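Local coordinates for protein OXA-46 oxacillinase (Pseudomonas aeruginosa, PDB 3IF6) that probably hydrolyses beta-lactam antibiotics to substituted beta-amino acids, as a class D serine beta-lactamase, at residues I76-F81 and G156-D161; A82-A87 and A137-K142; Q93-D98 and Y125-K130. One frame throughout, in Å; residues are numbered along the deposited sequence.

Interaction 1: I76-F81 and G156-D161; sequences IPHTLF and GDYWID
Tyr-158 is the first residue of 156-161 to meet the helix segment 76-81. Its hydroxyl lies 3.9 Å from Phe-81 CE2, at the edge of that ring and near its plane, and also sits over one face of the His-78 imidazole. The model gives this buried OH no hydrogen-bond partner; across this contact it meets only ring atoms. Trp-159 follows, with CG lodged between the backbone N and the carbonyl carbon (chi1 54°), which turns the indole back over its own chain. One face of it receives His-78, whose CE1 is 3.5 Å from Trp-159 CZ3, and the opposite face rests on Asp-157 CA, 3.7 Å from the plane. The imidazole and the six-membered ring are inclined at 55°, with centroids 4.8 Å apart, which is neither a stack nor an edge-to-face pair. Beyond Trp-159 the loop closes, Ile-160 N and Asp-161 N both donating to Asp-157 O. Trp-159 bonds through its backbone to Ala-71, and its side chain lies about 6 Å from that of Ser-72, the predicted acyl-ester serine; this position is consistent with the omega-loop tryptophan that borders the active site in class D beta-lactamases.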
loop_
_atom_site.group_PDB
_atom_site.type_symbol
_atom_site.label_atom_id
_atom_site.label_comp_id
_atom_site.label_asym_id
_atom_site.label_seq_id
_atom_site.Cartn_x
_atom_site.Cartn_y
_atom_site.Cartn_z
ATOM N N ILE B 76 -7.949 2.951 -12.250
ATOM C CA ILE B 76 -7.626 4.012 -11.246
ATOM C C ILE B 76 -8.719 5.114 -11.105
ATOM O O ILE B 76 -9.378 5.198 -10.061
ATOM C CB ILE B 76 -6.218 4.596 -11.483
ATOM C CG1 ILE B 76 -5.210 3.437 -11.529
ATOM C CG2 ILE B 76 -5.874 5.611 -10.405
ATOM C CD1 ILE B 76 -3.863 3.776 -12.105
ATOM N N PRO B 77 -8.927 5.961 -12.142
ATOM C CA PRO B 77 -10.062 6.908 -11.981
ATOM C C PRO B 77 -11.424 6.198 -11.805
ATOM O O PRO B 77 -12.273 6.649 -10.999
ATOM C CB PRO B 77 -10.051 7.712 -13.294
ATOM C CG PRO B 77 -9.215 6.883 -14.288
ATOM C CD PRO B 77 -8.216 6.138 -13.437
ATOM N N HIS B 78 -11.621 5.083 -12.512
ATOM C CA HIS B 78 -12.896 4.396 -12.460
ATOM C C HIS B 78 -13.311 3.997 -11.045
ATOM O O HIS B 78 -14.501 4.062 -10.725
ATOM C CB HIS B 78 -12.968 3.175 -13.389
ATOM C CG HIS B 78 -14.339 2.942 -13.948
ATOM N ND1 HIS B 78 -14.602 2.011 -14.928
ATOM C CD2 HIS B 78 -15.523 3.574 -13.701
ATOM C CE1 HIS B 78 -15.891 2.057 -15.241
ATOM N NE2 HIS B 78 -16.475 2.993 -14.508
ATOM N N THR B 79 -12.341 3.596 -10.219
ATOM C CA THR B 79 -12.618 3.114 -8.871
ATOM C C THR B 79 -13.046 4.275 -7.950
ATOM O O THR B 79 -14.009 4.157 -7.172
ATOM C CB THR B 79 -11.431 2.273 -8.308
ATOM O OG1 THR B 79 -11.206 1.158 -9.174
ATOM C CG2 THR B 79 -11.733 1.731 -6.923
ATOM N N LEU B 80 -12.345 5.399 -8.076
ATOM C CA LEU B 80 -12.786 6.686 -7.514
ATOM C C LEU B 80 -14.236 7.059 -7.927
ATOM O O LEU B 80 -15.047 7.392 -7.057
ATOM C CB LEU B 80 -11.801 7.796 -7.902
ATOM C CG LEU B 80 -10.331 7.622 -7.465
ATOM C CD1 LEU B 80 -9.400 8.528 -8.267
ATOM C CD2 LEU B 80 -10.125 7.857 -5.978
ATOM N N PHE B 81 -14.575 6.984 -9.224
ATOM C CA PHE B 81 -15.961 7.267 -9.664
ATOM C C PHE B 81 -16.940 6.352 -8.932
ATOM O O PHE B 81 -17.946 6.816 -8.400
ATOM C CB PHE B 81 -16.200 7.058 -11.191
ATOM C CG PHE B 81 -15.359 7.921 -12.109
ATOM C CD1 PHE B 81 -14.382 8.772 -11.634
ATOM C CD2 PHE B 81 -15.522 7.815 -13.485
ATOM C CE1 PHE B 81 -13.587 9.516 -12.513
ATOM C CE2 PHE B 81 -14.745 8.585 -14.366
ATOM C CZ PHE B 81 -13.784 9.428 -13.878
ATOM N N GLY B 156 -21.144 2.401 -23.946
ATOM C CA GLY B 156 -20.302 1.189 -23.883
ATOM C C GLY B 156 -19.058 1.326 -23.003
ATOM O O GLY B 156 -18.969 2.258 -22.191
ATOM N N ASP B 157 -18.103 0.399 -23.158
ATOM C CA ASP B 157 -16.864 0.401 -22.362
ATOM C C ASP B 157 -15.923 1.507 -22.874
ATOM O O ASP B 157 -14.945 1.248 -23.617
ATOM C CB ASP B 157 -16.175 -0.975 -22.396
ATOM C CG ASP B 157 -16.961 -2.079 -21.637
ATOM O OD1 ASP B 157 -16.368 -3.157 -21.355
ATOM O OD2 ASP B 157 -18.166 -1.903 -21.338
ATOM N N TYR B 158 -16.210 2.745 -22.474
ATOM C CA TYR B 158 -15.573 3.906 -23.112
ATOM C C TYR B 158 -14.047 4.025 -22.908
ATOM O O TYR B 158 -13.362 4.729 -23.654
ATOM C CB TYR B 158 -16.270 5.189 -22.700
ATOM C CG TYR B 158 -16.233 5.474 -21.218
ATOM C CD1 TYR B 158 -15.189 6.196 -20.658
ATOM C CD2 TYR B 158 -17.275 5.047 -20.374
ATOM C CE1 TYR B 158 -15.164 6.474 -19.304
ATOM C CE2 TYR B 158 -17.245 5.301 -19.002
ATOM C CZ TYR B 158 -16.193 6.028 -18.488
ATOM O OH TYR B 158 -16.159 6.305 -17.152
ATOM N N TRP B 159 -13.535 3.311 -21.904
ATOM C CA TRP B 159 -12.152 3.344 -21.528
ATOM C C TRP B 159 -11.267 2.397 -22.380
ATOM O O TRP B 159 -10.050 2.481 -22.318
ATOM C CB TRP B 159 -12.075 2.971 -20.051
ATOM C CG TRP B 159 -12.768 1.642 -19.735
ATOM C CD1 TRP B 159 -12.205 0.405 -19.809
ATOM C CD2 TRP B 159 -14.135 1.433 -19.324
ATOM N NE1 TRP B 159 -13.124 -0.556 -19.484
ATOM C CE2 TRP B 159 -14.315 0.041 -19.174
ATOM C CE3 TRP B 159 -15.218 2.283 -19.063
ATOM C CZ2 TRP B 159 -15.548 -0.529 -18.776
ATOM C CZ3 TRP B 159 -16.434 1.725 -18.679
ATOM C CH2 TRP B 159 -16.585 0.336 -18.523
ATOM N N ILE B 160 -11.871 1.508 -23.166
ATOM C CA ILE B 160 -11.135 0.609 -24.065
ATOM C C ILE B 160 -11.657 0.589 -25.546
ATOM O O ILE B 160 -10.951 0.127 -26.466
ATOM C CB ILE B 160 -11.076 -0.863 -23.483
ATOM C CG1 ILE B 160 -9.917 -1.676 -24.111
ATOM C CG2 ILE B 160 -12.435 -1.576 -23.612
ATOM C CD1 ILE B 160 -9.477 -2.879 -23.288
ATOM N N ASP B 161 -12.879 1.069 -25.770
ATOM C CA ASP B 161 -13.514 0.975 -27.110
ATOM C C ASP B 161 -13.128 2.112 -28.081
ATOM O O ASP B 161 -13.560 2.119 -29.236
ATOM C CB ASP B 161 -15.061 0.859 -26.997
ATOM C CG ASP B 161 -15.740 2.176 -26.581
ATOM O OD1 ASP B 161 -15.066 3.202 -26.405
ATOM O OD2 ASP B 161 -16.961 2.204 -26.408
#

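Interaction 2: A82-A87 and A137-K142; sequences ALDADA and ARRYLK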
loop_
_atom_site.group_PDB
_atom_site.type_symbol
_atom_site.label_atom_id
_atom_site.label_comp_id
_atom_site.label_asym_id
_atom_site.label_seq_id
_atom_site.Cartn_x
_atom_site.Cartn_y
_atom_site.Cartn_z
ATOM N N ALA B 82 -16.648 5.044 -8.963
ATOM C CA ALA B 82 -17.471 4.005 -8.322
ATOM C C ALA B 82 -17.612 4.186 -6.799
ATOM O O ALA B 82 -18.737 4.134 -6.281
ATOM C CB ALA B 82 -16.950 2.622 -8.661
ATOM N N LEU B 83 -16.493 4.405 -6.093
ATOM C CA LEU B 83 -16.523 4.758 -4.663
ATOM C C LEU B 83 -17.351 6.021 -4.405
ATOM O O LEU B 83 -18.246 6.034 -3.550
ATOM C CB LEU B 83 -15.114 4.952 -4.103
ATOM C CG LEU B 83 -14.282 3.689 -3.857
ATOM C CD1 LEU B 83 -12.788 4.036 -3.762
ATOM C CD2 LEU B 83 -14.765 2.941 -2.619
ATOM N N ASP B 84 -17.055 7.075 -5.165
ATOM C CA ASP B 84 -17.789 8.328 -5.060
ATOM C C ASP B 84 -19.306 8.191 -5.271
ATOM O O ASP B 84 -20.099 8.796 -4.519
ATOM C CB ASP B 84 -17.239 9.365 -6.033
ATOM C CG ASP B 84 -17.715 10.759 -5.692
ATOM O OD1 ASP B 84 -18.519 11.326 -6.454
ATOM O OD2 ASP B 84 -17.305 11.264 -4.628
ATOM N N ALA B 85 -19.686 7.414 -6.288
ATOM C CA ALA B 85 -21.083 7.188 -6.668
ATOM C C ALA B 85 -21.749 6.096 -5.858
ATOM O O ALA B 85 -22.886 5.707 -6.134
ATOM C CB ALA B 85 -21.158 6.835 -8.126
ATOM N N ASP B 86 -21.025 5.587 -4.861
ATOM C CA ASP B 86 -21.453 4.421 -4.059
ATOM C C ASP B 86 -21.964 3.257 -4.928
ATOM O O ASP B 86 -22.926 2.548 -4.576
ATOM C CB ASP B 86 -22.459 4.816 -2.958
ATOM C CG ASP B 86 -22.601 3.731 -1.894
ATOM O OD1 ASP B 86 -23.729 3.186 -1.748
ATOM O OD2 ASP B 86 -21.563 3.387 -1.245
ATOM N N ALA B 87 -21.320 3.089 -6.079
ATOM C CA ALA B 87 -21.443 1.877 -6.871
ATOM C C ALA B 87 -20.624 0.734 -6.207
ATOM O O ALA B 87 -20.862 -0.436 -6.467
ATOM C CB ALA B 87 -20.967 2.141 -8.323
ATOM N N ALA B 137 -20.676 10.079 -15.119
ATOM C CA ALA B 137 -19.386 9.695 -15.700
ATOM C C ALA B 137 -18.773 10.836 -16.511
ATOM O O ALA B 137 -17.580 11.130 -16.377
ATOM C CB ALA B 137 -19.533 8.429 -16.548
ATOM N N ARG B 138 -19.605 11.478 -17.338
ATOM C CA ARG B 138 -19.213 12.650 -18.118
ATOM C C ARG B 138 -18.779 13.787 -17.209
ATOM O O ARG B 138 -17.792 14.459 -17.475
ATOM C CB ARG B 138 -20.370 13.091 -19.023
ATOM C CG ARG B 138 -20.722 12.099 -20.127
ATOM C CD ARG B 138 -21.687 12.716 -21.164
ATOM N NE ARG B 138 -21.934 11.857 -22.330
ATOM C CZ ARG B 138 -21.125 11.771 -23.384
ATOM N NH1 ARG B 138 -20.009 12.487 -23.434
ATOM N NH2 ARG B 138 -21.430 10.956 -24.390
ATOM N N ARG B 139 -19.523 13.975 -16.124
ATOM C CA ARG B 139 -19.275 15.022 -15.131
ATOM C C ARG B 139 -17.936 14.805 -14.420
ATOM O O ARG B 139 -17.128 15.733 -14.295
ATOM C CB ARG B 139 -20.450 15.085 -14.128
ATOM C CG ARG B 139 -20.624 16.417 -13.376
ATOM C CD ARG B 139 -21.363 16.230 -12.011
ATOM N NE ARG B 139 -20.499 15.566 -11.009
ATOM C CZ ARG B 139 -20.833 15.301 -9.740
ATOM N NH1 ARG B 139 -22.031 15.626 -9.267
ATOM N NH2 ARG B 139 -19.964 14.692 -8.945
ATOM N N TYR B 140 -17.708 13.568 -13.985
ATOM C CA TYR B 140 -16.443 13.130 -13.389
ATOM C C TYR B 140 -15.194 13.323 -14.256
ATOM O O TYR B 140 -14.164 13.758 -13.765
ATOM C CB TYR B 140 -16.524 11.648 -13.051
ATOM C CG TYR B 140 -17.329 11.262 -11.828
ATOM C CD1 TYR B 140 -17.176 11.937 -10.609
ATOM C CD2 TYR B 140 -18.189 10.171 -11.882
ATOM C CE1 TYR B 140 -17.905 11.547 -9.478
ATOM C CE2 TYR B 140 -18.913 9.777 -10.785
ATOM C CZ TYR B 140 -18.774 10.461 -9.588
ATOM O OH TYR B 140 -19.506 10.037 -8.521
ATOM N N LEU B 141 -15.262 12.952 -15.530
ATOM C CA LEU B 141 -14.130 13.096 -16.446
ATOM C C LEU B 141 -13.771 14.559 -16.677
ATOM O O LEU B 141 -12.596 14.908 -16.904
ATOM C CB LEU B 141 -14.471 12.449 -17.770
ATOM C CG LEU B 141 -14.520 10.921 -17.772
ATOM C CD1 LEU B 141 -15.364 10.399 -18.976
ATOM C CD2 LEU B 141 -13.112 10.332 -17.742
ATOM N N LYS B 142 -14.810 15.399 -16.627
ATOM C CA LYS B 142 -14.679 16.848 -16.684
ATOM C C LYS B 142 -13.936 17.330 -15.450
ATOM O O LYS B 142 -12.905 17.993 -15.558
ATOM C CB LYS B 142 -16.075 17.493 -16.771
ATOM C CG LYS B 142 -16.572 17.768 -18.176
ATOM C CD LYS B 142 -16.437 19.246 -18.486
ATOM C CE LYS B 142 -16.025 19.482 -19.944
ATOM N NZ LYS B 142 -16.324 20.887 -20.410
#
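Tyr-140 brings the rim of its phenol up to Asp-84, and its OH donates to Asp-84 OD1 over 2.6 Å, the one hydrogen bond between the segments. The oxygen lies in the plane of the ring at its edge, 3.1 Å from Tyr-140 CE1, while the carboxylate is turned 79° to the ring. OD1 accepts through the lone pair directed away from its sister oxygen. Asp-84 has CG opposite its backbone N (chi1 -165°), which carries the carboxylate out to the phenol. Ala-85 adds a methyl group, its CB 3.6 Å from Tyr-140 OH; the Ala-85 amide is also near that hydroxyl, but the angle is too poor for a bond. Arg-139 NH2 stays 4.4 Å from Asp-84 OD1, beyond a salt bridge, though its charge may still help stabilise the carboxylate. The chain then leaves the helix through a Schellman motif: Asp-86 has a phi of 47°, Ala-87 N bonds to Ala-82 O and Asp-86 N to Leu-83 O. The contact thus ties the C-terminal end of helix 75-84 to helix 122-144, where Tyr-140 also stacks on Phe-81 and touches Ile-132 of its own helix, while Leu-83 packs on helix 187-196.

Interaction 3: Q93-D98 and Y125-K130; sequences QVFRWD and YELFAK
Phe-95 carries the whole of the loop's side of this contact, meeting Phe-128 and Leu-127 of the helix segment 125-130. Its CG stands opposite the carbonyl carbon (chi1 -61°), and the ring extends from the chain toward the helix. There it forms an offset edge-to-face pair with Phe-128: the planes are 79° apart and the centroids 5.7 Å, and it is the edge of Phe-128 that is presented to the face of Phe-95. The closest approach, Phe-95 CZ to Phe-128 CE1, is 3.8 Å, with CZ lying in the plane of the Phe-128 ring. Leu-127, the residue before Phe-128, touches a different part of the ring, its CD2 4.3 Å from Phe-95 CD2. This looser apolar contact lies toward the surface, and a bound hexaethylene glycol, probably from the crystallisation liquor, comes within about 3 Å of the Leu-127 side chain. Further along the loop, Arg-96 turns to a salt bridge with Asp-110, and Trp-97 gives its indole N-H to Asn-101 O. The helix has a feature of its own, apart from the loop contact: Lys-130 NZ folds back to Glu-126 O, reaching it from the face of the carbonyl plane opposite Lys-130 N. Overall, the loop that runs from helix 75-84 to helix 113-118 is laid against helix 122-144; Phe-95 also touches Trp-123 and Val-124 of that helix, and Phe-128 reaches Ala-82 of helix 75-84 and Leu-113 of helix 113-118.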
loop_
_atom_site.group_PDB
_atom_site.type_symbol
_atom_site.label_atom_id
_atom_site.label_comp_id
_atom_site.label_asym_id
_atom_site.label_seq_id
_atom_site.Cartn_x
_atom_site.Cartn_y
_atom_site.Cartn_z
ATOM N N GLN B 93 -16.622 -4.939 0.149
ATOM C CA GLN B 93 -17.831 -5.341 -0.584
ATOM C C GLN B 93 -17.470 -6.477 -1.542
ATOM O O GLN B 93 -16.422 -6.426 -2.162
ATOM C CB GLN B 93 -18.461 -4.162 -1.325
ATOM C CG GLN B 93 -19.794 -4.518 -1.963
ATOM C CD GLN B 93 -20.509 -3.318 -2.500
ATOM O OE1 GLN B 93 -20.090 -2.212 -2.265
ATOM N NE2 GLN B 93 -21.561 -3.533 -3.271
ATOM N N VAL B 94 -18.323 -7.496 -1.617
ATOM C CA VAL B 94 -18.096 -8.698 -2.404
ATOM C C VAL B 94 -18.950 -8.665 -3.667
ATOM O O VAL B 94 -20.173 -8.434 -3.609
ATOM C CB VAL B 94 -18.439 -10.006 -1.611
ATOM C CG1 VAL B 94 -18.572 -11.184 -2.530
ATOM C CG2 VAL B 94 -17.366 -10.330 -0.606
ATOM N N PHE B 95 -18.294 -8.923 -4.800
ATOM C CA PHE B 95 -18.952 -9.093 -6.090
ATOM C C PHE B 95 -18.807 -10.514 -6.582
ATOM O O PHE B 95 -17.700 -11.036 -6.643
ATOM C CB PHE B 95 -18.358 -8.113 -7.081
ATOM C CG PHE B 95 -18.540 -6.710 -6.672
ATOM C CD1 PHE B 95 -17.578 -6.082 -5.919
ATOM C CD2 PHE B 95 -19.734 -6.021 -6.994
ATOM C CE1 PHE B 95 -17.743 -4.767 -5.492
ATOM C CE2 PHE B 95 -19.911 -4.700 -6.590
ATOM C CZ PHE B 95 -18.898 -4.067 -5.830
ATOM N N ARG B 96 -19.934 -11.154 -6.893
ATOM C CA ARG B 96 -19.957 -12.583 -7.196
ATOM C C ARG B 96 -20.776 -12.777 -8.460
ATOM O O ARG B 96 -21.964 -12.444 -8.497
ATOM C CB ARG B 96 -20.527 -13.397 -6.010
ATOM C CG ARG B 96 -20.589 -14.939 -6.197
ATOM C CD ARG B 96 -19.261 -15.536 -6.648
ATOM N NE ARG B 96 -19.297 -16.998 -6.724
ATOM C CZ ARG B 96 -18.817 -17.826 -5.790
ATOM N NH1 ARG B 96 -18.244 -17.340 -4.689
ATOM N NH2 ARG B 96 -18.896 -19.141 -5.966
ATOM N N TRP B 97 -20.107 -13.262 -9.506
ATOM C CA TRP B 97 -20.731 -13.597 -10.779
ATOM C C TRP B 97 -21.981 -14.423 -10.527
ATOM O O TRP B 97 -21.946 -15.393 -9.770
ATOM C CB TRP B 97 -19.730 -14.420 -11.628
ATOM C CG TRP B 97 -20.245 -14.867 -12.966
ATOM C CD1 TRP B 97 -20.433 -16.158 -13.394
ATOM C CD2 TRP B 97 -20.625 -14.017 -14.063
ATOM N NE1 TRP B 97 -20.927 -16.158 -14.680
ATOM C CE2 TRP B 97 -21.039 -14.858 -15.116
ATOM C CE3 TRP B 97 -20.659 -12.627 -14.250
ATOM C CZ2 TRP B 97 -21.487 -14.351 -16.341
ATOM C CZ3 TRP B 97 -21.100 -12.127 -15.467
ATOM C CH2 TRP B 97 -21.510 -12.985 -16.497
ATOM N N ASP B 98 -23.086 -14.049 -11.140
ATOM C CA ASP B 98 -24.252 -14.924 -11.133
ATOM C C ASP B 98 -24.847 -14.985 -12.551
ATOM O O ASP B 98 -26.023 -14.742 -12.770
ATOM C CB ASP B 98 -25.271 -14.510 -10.042
ATOM C CG ASP B 98 -26.097 -13.284 -10.427
ATOM O OD1 ASP B 98 -25.602 -12.432 -11.224
ATOM O OD2 ASP B 98 -27.259 -13.180 -9.932
ATOM N N TYR B 125 -16.321 -3.771 -13.528
ATOM C CA TYR B 125 -16.119 -2.386 -13.901
ATOM C C TYR B 125 -17.185 -1.942 -14.876
ATOM O O TYR B 125 -17.440 -0.742 -15.011
ATOM C CB TYR B 125 -14.707 -2.172 -14.460
ATOM C CG TYR B 125 -13.693 -2.048 -13.357
ATOM C CD1 TYR B 125 -12.882 -3.128 -13.004
ATOM C CD2 TYR B 125 -13.588 -0.866 -12.627
ATOM C CE1 TYR B 125 -11.977 -3.024 -11.969
ATOM C CE2 TYR B 125 -12.701 -0.761 -11.588
ATOM C CZ TYR B 125 -11.898 -1.850 -11.275
ATOM O OH TYR B 125 -11.041 -1.727 -10.259
ATOM N N GLU B 126 -17.798 -2.914 -15.547
ATOM C CA GLU B 126 -18.955 -2.675 -16.405
ATOM C C GLU B 126 -20.208 -2.413 -15.578
ATOM O O GLU B 126 -20.972 -1.506 -15.910
ATOM C CB GLU B 126 -19.186 -3.848 -17.348
ATOM C CG GLU B 126 -18.223 -3.837 -18.477
ATOM C CD GLU B 126 -18.410 -4.946 -19.439
ATOM O OE1 GLU B 126 -19.129 -5.916 -19.127
ATOM O OE2 GLU B 126 -17.823 -4.838 -20.533
ATOM N N LEU B 127 -20.406 -3.192 -14.511
ATOM C CA LEU B 127 -21.459 -2.900 -13.530
ATOM C C LEU B 127 -21.254 -1.550 -12.790
ATOM O O LEU B 127 -22.231 -0.881 -12.460
ATOM C CB LEU B 127 -21.656 -4.066 -12.538
ATOM C CG LEU B 127 -22.439 -3.856 -11.220
ATOM C CD1 LEU B 127 -23.932 -3.480 -11.434
ATOM C CD2 LEU B 127 -22.304 -5.087 -10.329
ATOM N N PHE B 128 -20.006 -1.158 -12.521
ATOM C CA PHE B 128 -19.741 0.168 -11.944
ATOM C C PHE B 128 -20.238 1.216 -12.941
ATOM O O PHE B 128 -20.904 2.177 -12.556
ATOM C CB PHE B 128 -18.250 0.418 -11.721
ATOM C CG PHE B 128 -17.630 -0.331 -10.559
ATOM C CD1 PHE B 128 -18.397 -0.947 -9.581
ATOM C CD2 PHE B 128 -16.235 -0.354 -10.425
ATOM C CE1 PHE B 128 -17.769 -1.620 -8.508
ATOM C CE2 PHE B 128 -15.604 -1.016 -9.354
ATOM C CZ PHE B 128 -16.364 -1.646 -8.404
ATOM N N ALA B 129 -19.882 1.022 -14.219
ATOM C CA ALA B 129 -20.242 1.922 -15.303
ATOM C C ALA B 129 -21.756 2.084 -15.403
ATOM O O ALA B 129 -22.251 3.204 -15.519
ATOM C CB ALA B 129 -19.664 1.421 -16.619
ATOM N N LYS B 130 -22.471 0.958 -15.346
ATOM C CA LYS B 130 -23.932 0.904 -15.252
ATOM C C LYS B 130 -24.472 1.861 -14.147
ATOM O O LYS B 130 -25.215 2.814 -14.443
ATOM C CB LYS B 130 -24.347 -0.554 -14.983
ATOM C CG LYS B 130 -25.451 -1.145 -15.866
ATOM C CD LYS B 130 -25.004 -1.331 -17.347
ATOM C CE LYS B 130 -24.029 -2.532 -17.614
ATOM N NZ LYS B 130 -22.658 -2.092 -18.062
#

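How the interactions relate
Helix 75-84 takes part in interactions 1 and 2, and helix 122-144 in interactions 2 and 3; the three contacts adjoin, with loops 156-161 and 93-98 packing against these helices. Interactions 1 and 2, centred 10 Å apart, touch at several points, among them Phe-81 O to Tyr-140 OH at 3.6 Å. Interaction 3 meets interaction 2 through Ala-82 CB, 3.5 Å from Phe-128 CD2, and interaction 1 through a probable hydrogen bond of 3.1 Å between Thr-79 OG1 and Tyr-125 OH. In sequence they are nested, 3 inside 2 inside 1. The side chain of the predicted acyl-ester serine, Ser-72, is about 6 Å from that of Trp-159 in interaction 1 and about 12 Å from that of Phe-128 in interaction 3; interaction 2 lies away from it.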